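Long-range contact in exodeoxyribonuclease III (Neisseria meningitidis, PDB 2JC4), which is a DNA-repair phosphodiesterase of the AP/ExoA family that probably removes nucleotides from the 3' ends of double-stranded DNA with magnesium or manganese ions: residues L15-D28 with F42-C54. Numbering follows the deposited sequence. Where two conformers were deposited one is given.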
loop_
_atom_site.group_PDB
_atom_site.type_symbol
_atom_site.label_atom_id
_atom_site.label_comp_id
_atom_site.label_asym_id
_atom_site.label_seq_id
_atom_site.Cartn_x
_atom_site.Cartn_y
_atom_site.Cartn_z
ATOM N N LEU A 15 4.537 14.527 -7.446
ATOM C CA LEU A 15 5.899 14.758 -6.932
ATOM C C LEU A 15 6.046 15.915 -5.935
ATOM O O LEU A 15 6.646 15.717 -4.896
ATOM C CB LEU A 15 6.951 14.870 -8.051
ATOM C CG LEU A 15 8.413 15.000 -7.603
ATOM C CD1 LEU A 15 8.877 13.786 -6.797
ATOM C CD2 LEU A 15 9.252 15.125 -8.852
ATOM N N PRO A 16 5.521 17.119 -6.251
ATOM C CA PRO A 16 5.684 18.197 -5.249
ATOM C C PRO A 16 5.138 17.828 -3.864
ATOM O O PRO A 16 5.726 18.185 -2.844
ATOM C CB PRO A 16 4.877 19.367 -5.838
ATOM C CG PRO A 16 4.806 19.094 -7.284
ATOM C CD PRO A 16 4.820 17.589 -7.464
ATOM N N GLN A 17 4.013 17.109 -3.831
ATOM C CA GLN A 17 3.407 16.703 -2.567
ATOM C C GLN A 17 4.253 15.663 -1.863
ATOM O O GLN A 17 4.387 15.708 -0.643
ATOM C CB GLN A 17 1.979 16.182 -2.796
ATOM C CG GLN A 17 1.059 17.255 -3.406
ATOM C CD GLN A 17 -0.381 16.777 -3.566
ATOM O OE1 GLN A 17 -0.738 15.692 -3.108
ATOM N NE2 GLN A 17 -1.216 17.618 -4.176
ATOM N N VAL A 18 4.820 14.723 -2.628
ATOM C CA VAL A 18 5.758 13.732 -2.067
ATOM C C VAL A 18 6.970 14.443 -1.455
ATOM O O VAL A 18 7.380 14.152 -0.300
ATOM C CB VAL A 18 6.164 12.685 -3.124
ATOM C CG1 VAL A 18 7.240 11.759 -2.612
ATOM C CG2 VAL A 18 4.914 11.848 -3.552
ATOM N N GLN A 19 7.516 15.401 -2.210
ATOM C CA GLN A 19 8.629 16.227 -1.741
ATOM C C GLN A 19 8.266 16.963 -0.447
ATOM O O GLN A 19 9.063 16.974 0.503
ATOM C CB GLN A 19 9.111 17.201 -2.844
ATOM C CG GLN A 19 9.815 16.500 -4.048
ATOM C CD GLN A 19 10.087 17.405 -5.276
ATOM O OE1 GLN A 19 9.278 18.264 -5.647
ATOM N NE2 GLN A 19 11.215 17.168 -5.935
ATOM N N ASN A 20 7.067 17.563 -0.405
ATOM C CA ASN A 20 6.629 18.301 0.811
ATOM C C ASN A 20 6.448 17.377 2.012
ATOM O O ASN A 20 6.766 17.742 3.151
ATOM C CB ASN A 20 5.355 19.125 0.549
ATOM C CG ASN A 20 5.625 20.415 -0.252
ATOM O OD1 ASN A 20 4.762 20.879 -1.012
ATOM N ND2 ASN A 20 6.823 20.990 -0.086
ATOM N N LEU A 21 5.955 16.163 1.759
ATOM C CA LEU A 21 5.812 15.130 2.793
ATOM C C LEU A 21 7.154 14.619 3.345
ATOM O O LEU A 21 7.251 14.227 4.520
ATOM C CB LEU A 21 4.976 13.951 2.245
ATOM C CG LEU A 21 4.001 13.187 3.152
ATOM C CD1 LEU A 21 3.323 14.091 4.157
ATOM C CD2 LEU A 21 2.965 12.436 2.326
ATOM N N LEU A 22 8.180 14.602 2.500
ATOM C CA LEU A 22 9.482 14.162 2.934
ATOM C C LEU A 22 10.213 15.284 3.670
ATOM O O LEU A 22 11.083 15.012 4.498
ATOM C CB LEU A 22 10.334 13.607 1.770
ATOM C CG LEU A 22 9.739 12.333 1.126
ATOM C CD1 LEU A 22 10.552 11.930 -0.098
ATOM C CD2 LEU A 22 9.734 11.209 2.151
ATOM N N ALA A 23 9.844 16.528 3.364
ATOM C CA ALA A 23 10.558 17.691 3.920
ATOM C C ALA A 23 10.128 18.079 5.334
ATOM O O ALA A 23 10.932 18.624 6.093
ATOM C CB ALA A 23 10.459 18.908 2.969
ATOM N N ASP A 24 8.872 17.818 5.680
ATOM C CA ASP A 24 8.330 18.183 6.998
ATOM C C ASP A 24 7.838 16.952 7.790
ATOM O O ASP A 24 6.952 16.224 7.340
ATOM C CB ASP A 24 7.208 19.214 6.825
ATOM N N ASN A 25 8.432 16.697 8.958
ATOM C CA ASN A 25 8.034 15.543 9.798
ATOM C C ASN A 25 8.048 14.207 9.022
ATOM O O ASN A 25 7.071 13.437 9.090
ATOM C CB ASN A 25 6.644 15.762 10.454
ATOM C CG ASN A 25 6.385 14.811 11.652
ATOM O OD1 ASN A 25 7.338 14.286 12.261
ATOM N ND2 ASN A 25 5.100 14.596 11.991
ATOM N N PRO A 26 9.169 13.918 8.307
ATOM C CA PRO A 26 9.185 12.804 7.336
ATOM C C PRO A 26 9.047 11.442 7.998
ATOM O O PRO A 26 9.422 11.295 9.154
ATOM C CB PRO A 26 10.581 12.902 6.698
ATOM C CG PRO A 26 11.411 13.656 7.676
ATOM C CD PRO A 26 10.481 14.597 8.396
ATOM N N PRO A 27 8.576 10.422 7.240
ATOM C CA PRO A 27 8.672 9.078 7.814
ATOM C C PRO A 27 10.096 8.584 7.629
ATOM O O PRO A 27 10.908 9.235 6.939
ATOM C CB PRO A 27 7.704 8.257 6.966
ATOM C CG PRO A 27 7.745 8.967 5.568
ATOM C CD PRO A 27 8.028 10.434 5.863
ATOM N N ASP A 28 10.423 7.459 8.244
ATOM C CA ASP A 28 11.679 6.805 7.968
ATOM C C ASP A 28 11.675 6.067 6.629
ATOM O O ASP A 28 12.725 5.955 5.968
ATOM C CB ASP A 28 12.004 5.855 9.105
ATOM C CG ASP A 28 12.117 6.578 10.387
ATOM O OD1 ASP A 28 13.103 7.318 10.531
ATOM O OD2 ASP A 28 11.204 6.482 11.208
ATOM N N PHE A 42 11.261 7.654 -13.632
ATOM C CA PHE A 42 11.149 7.878 -12.189
ATOM C C PHE A 42 12.023 9.100 -11.849
ATOM O O PHE A 42 13.190 9.134 -12.285
ATOM C CB PHE A 42 11.661 6.642 -11.442
ATOM C CG PHE A 42 11.497 6.722 -9.953
ATOM C CD1 PHE A 42 10.266 6.416 -9.353
ATOM C CD2 PHE A 42 12.555 7.122 -9.143
ATOM C CE1 PHE A 42 10.113 6.487 -7.970
ATOM C CE2 PHE A 42 12.409 7.205 -7.732
ATOM C CZ PHE A 42 11.195 6.892 -7.156
ATOM N N PRO A 43 11.486 10.082 -11.066
ATOM C CA PRO A 43 12.278 11.268 -10.691
ATOM C C PRO A 43 13.336 10.988 -9.593
ATOM O O PRO A 43 13.338 11.626 -8.514
ATOM C CB PRO A 43 11.195 12.259 -10.232
ATOM C CG PRO A 43 10.153 11.367 -9.575
ATOM C CD PRO A 43 10.112 10.160 -10.499
ATOM N N ALA A 44 14.262 10.078 -9.890
ATOM C CA ALA A 44 15.263 9.639 -8.911
ATOM C C ALA A 44 16.110 10.834 -8.413
ATOM O O ALA A 44 16.284 11.037 -7.213
ATOM C CB ALA A 44 16.160 8.522 -9.501
ATOM N N ALA A 45 16.585 11.661 -9.335
ATOM C CA ALA A 45 17.401 12.826 -8.962
ATOM C C ALA A 45 16.662 13.761 -7.999
ATOM O O ALA A 45 17.241 14.197 -7.031
ATOM C CB ALA A 45 17.887 13.597 -10.222
ATOM N N ALA A 46 15.394 14.072 -8.262
ATOM C CA ALA A 46 14.640 14.977 -7.384
ATOM C C ALA A 46 14.561 14.498 -5.936
ATOM O O ALA A 46 14.579 15.321 -5.017
ATOM C CB ALA A 46 13.233 15.250 -7.927
ATOM N N LEU A 47 14.469 13.180 -5.730
ATOM C CA LEU A 47 14.356 12.634 -4.371
ATOM C C LEU A 47 15.714 12.345 -3.746
ATOM O O LEU A 47 15.922 12.582 -2.550
ATOM C CB LEU A 47 13.536 11.347 -4.383
ATOM C CG LEU A 47 12.108 11.498 -4.902
ATOM C CD1 LEU A 47 11.428 10.123 -5.097
ATOM C CD2 LEU A 47 11.290 12.380 -3.968
ATOM N N GLN A 48 16.617 11.781 -4.551
ATOM C CA GLN A 48 17.992 11.530 -4.129
ATOM C C GLN A 48 18.684 12.827 -3.700
ATOM O O GLN A 48 19.423 12.841 -2.715
ATOM C CB GLN A 48 18.767 10.803 -5.241
ATOM C CG GLN A 48 18.189 9.383 -5.497
ATOM C CD GLN A 48 18.798 8.638 -6.682
ATOM O OE1 GLN A 48 18.950 7.399 -6.643
ATOM N NE2 GLN A 48 19.125 9.371 -7.745
ATOM N N MET A 49 18.414 13.911 -4.432
ATOM C CA MET A 49 19.025 15.204 -4.142
ATOM C C MET A 49 18.490 15.780 -2.863
ATOM O O MET A 49 19.049 16.759 -2.340
ATOM C CB MET A 49 18.876 16.176 -5.320
ATOM C CG MET A 49 19.789 15.762 -6.475
ATOM S SD MET A 49 19.742 16.865 -7.923
ATOM C CE MET A 49 20.120 18.445 -7.180
ATOM N N MET A 50 17.423 15.166 -2.336
ATOM C CA MET A 50 16.870 15.540 -1.050
ATOM C C MET A 50 17.433 14.661 0.070
ATOM O O MET A 50 17.082 14.820 1.219
ATOM C CB MET A 50 15.345 15.431 -1.077
ATOM C CG MET A 50 14.638 16.632 -1.699
ATOM S SD MET A 50 12.833 16.451 -1.815
ATOM C CE MET A 50 12.263 16.749 -0.134
ATOM N N GLY A 51 18.288 13.725 -0.280
ATOM C CA GLY A 51 18.907 12.843 0.717
ATOM C C GLY A 51 18.189 11.516 0.911
ATOM O O GLY A 51 18.448 10.809 1.887
ATOM N N TRP A 52 17.294 11.172 -0.016
ATOM C CA TRP A 52 16.575 9.899 0.049
ATOM C C TRP A 52 17.088 8.848 -0.906
ATOM O O TRP A 52 17.269 9.120 -2.096
ATOM C CB TRP A 52 15.079 10.137 -0.167
ATOM C CG TRP A 52 14.532 11.026 0.910
ATOM C CD1 TRP A 52 14.562 12.405 0.936
ATOM C CD2 TRP A 52 13.908 10.618 2.134
ATOM N NE1 TRP A 52 14.002 12.872 2.109
ATOM C CE2 TRP A 52 13.608 11.798 2.869
ATOM C CE3 TRP A 52 13.587 9.372 2.695
ATOM C CZ2 TRP A 52 12.961 11.765 4.108
ATOM C CZ3 TRP A 52 12.959 9.348 3.930
ATOM C CH2 TRP A 52 12.660 10.535 4.625
ATOM N N HIS A 53 17.277 7.631 -0.402
ATOM C CA HIS A 53 17.561 6.472 -1.265
ATOM C C HIS A 53 16.256 5.917 -1.841
ATOM O O HIS A 53 15.253 5.861 -1.139
ATOM C CB HIS A 53 18.277 5.402 -0.471
ATOM C CG HIS A 53 19.587 5.859 0.094
ATOM N ND1 HIS A 53 20.704 6.057 -0.690
ATOM C CD2 HIS A 53 19.949 6.179 1.356
ATOM C CE1 HIS A 53 21.703 6.469 0.071
ATOM N NE2 HIS A 53 21.269 6.553 1.317
ATOM N N CYS A 54 16.268 5.558 -3.130
ATOM C CA CYS A 54 15.070 5.112 -3.824
ATOM C C CYS A 54 15.339 3.823 -4.541
ATOM O O CYS A 54 16.374 3.706 -5.210
ATOM C CB CYS A 54 14.680 6.127 -4.907
ATOM S SG CYS A 54 14.362 7.751 -4.267
#
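One methyl of Leu22 sits over a face of the Trp52 indole. This methyl, CD2, stands 3.8 Å from the centroid of the six-membered ring of Trp52 and 11° off the ring normal, a CH-pi contact. CG of Leu22 lies beside the backbone N (chi1 -64°), and the branch there parts the two methyls. CD2 goes to the indole, and CD1 of Leu22 goes to CD2 of Leu47 at 4.0 Å. The rim of the indole meets the loop after helix 15-23. CB of Pro26 lies 3.7 Å from CZ2 of Trp52, and the carbonyl O of Pro27 comes in the ring plane to 3.2 Å from CH2 of Trp52. Leu47 is a knob in a hole formed by Leu15, Val18, Gln19 and Leu22. The two helices run nearly parallel, 18° apart, with axes of the short segments 11.1 Å from each other. Helix 15-23 packs on Trp6 of strand 2-7 through Val18. Trp52, beyond helix 44-48, reaches Val68 of strand 65-69 in the same sheet of this DNase I-like fold. A Schellman motif at Gly51 follows helix 44-48. There Leu47 O accepts from the backbone N of both Met50 and Trp52, and Gly51 N bonds to Gln48 O. Met50 crosses Gln19 at about a right angle in the conformers given; each has a second one. At the N-cap of helix 44-48, Pro43 meets Leu15. The two side chains run past each other in opposite directions, with CD2 of Leu15 3.7 Å from CB of Pro43.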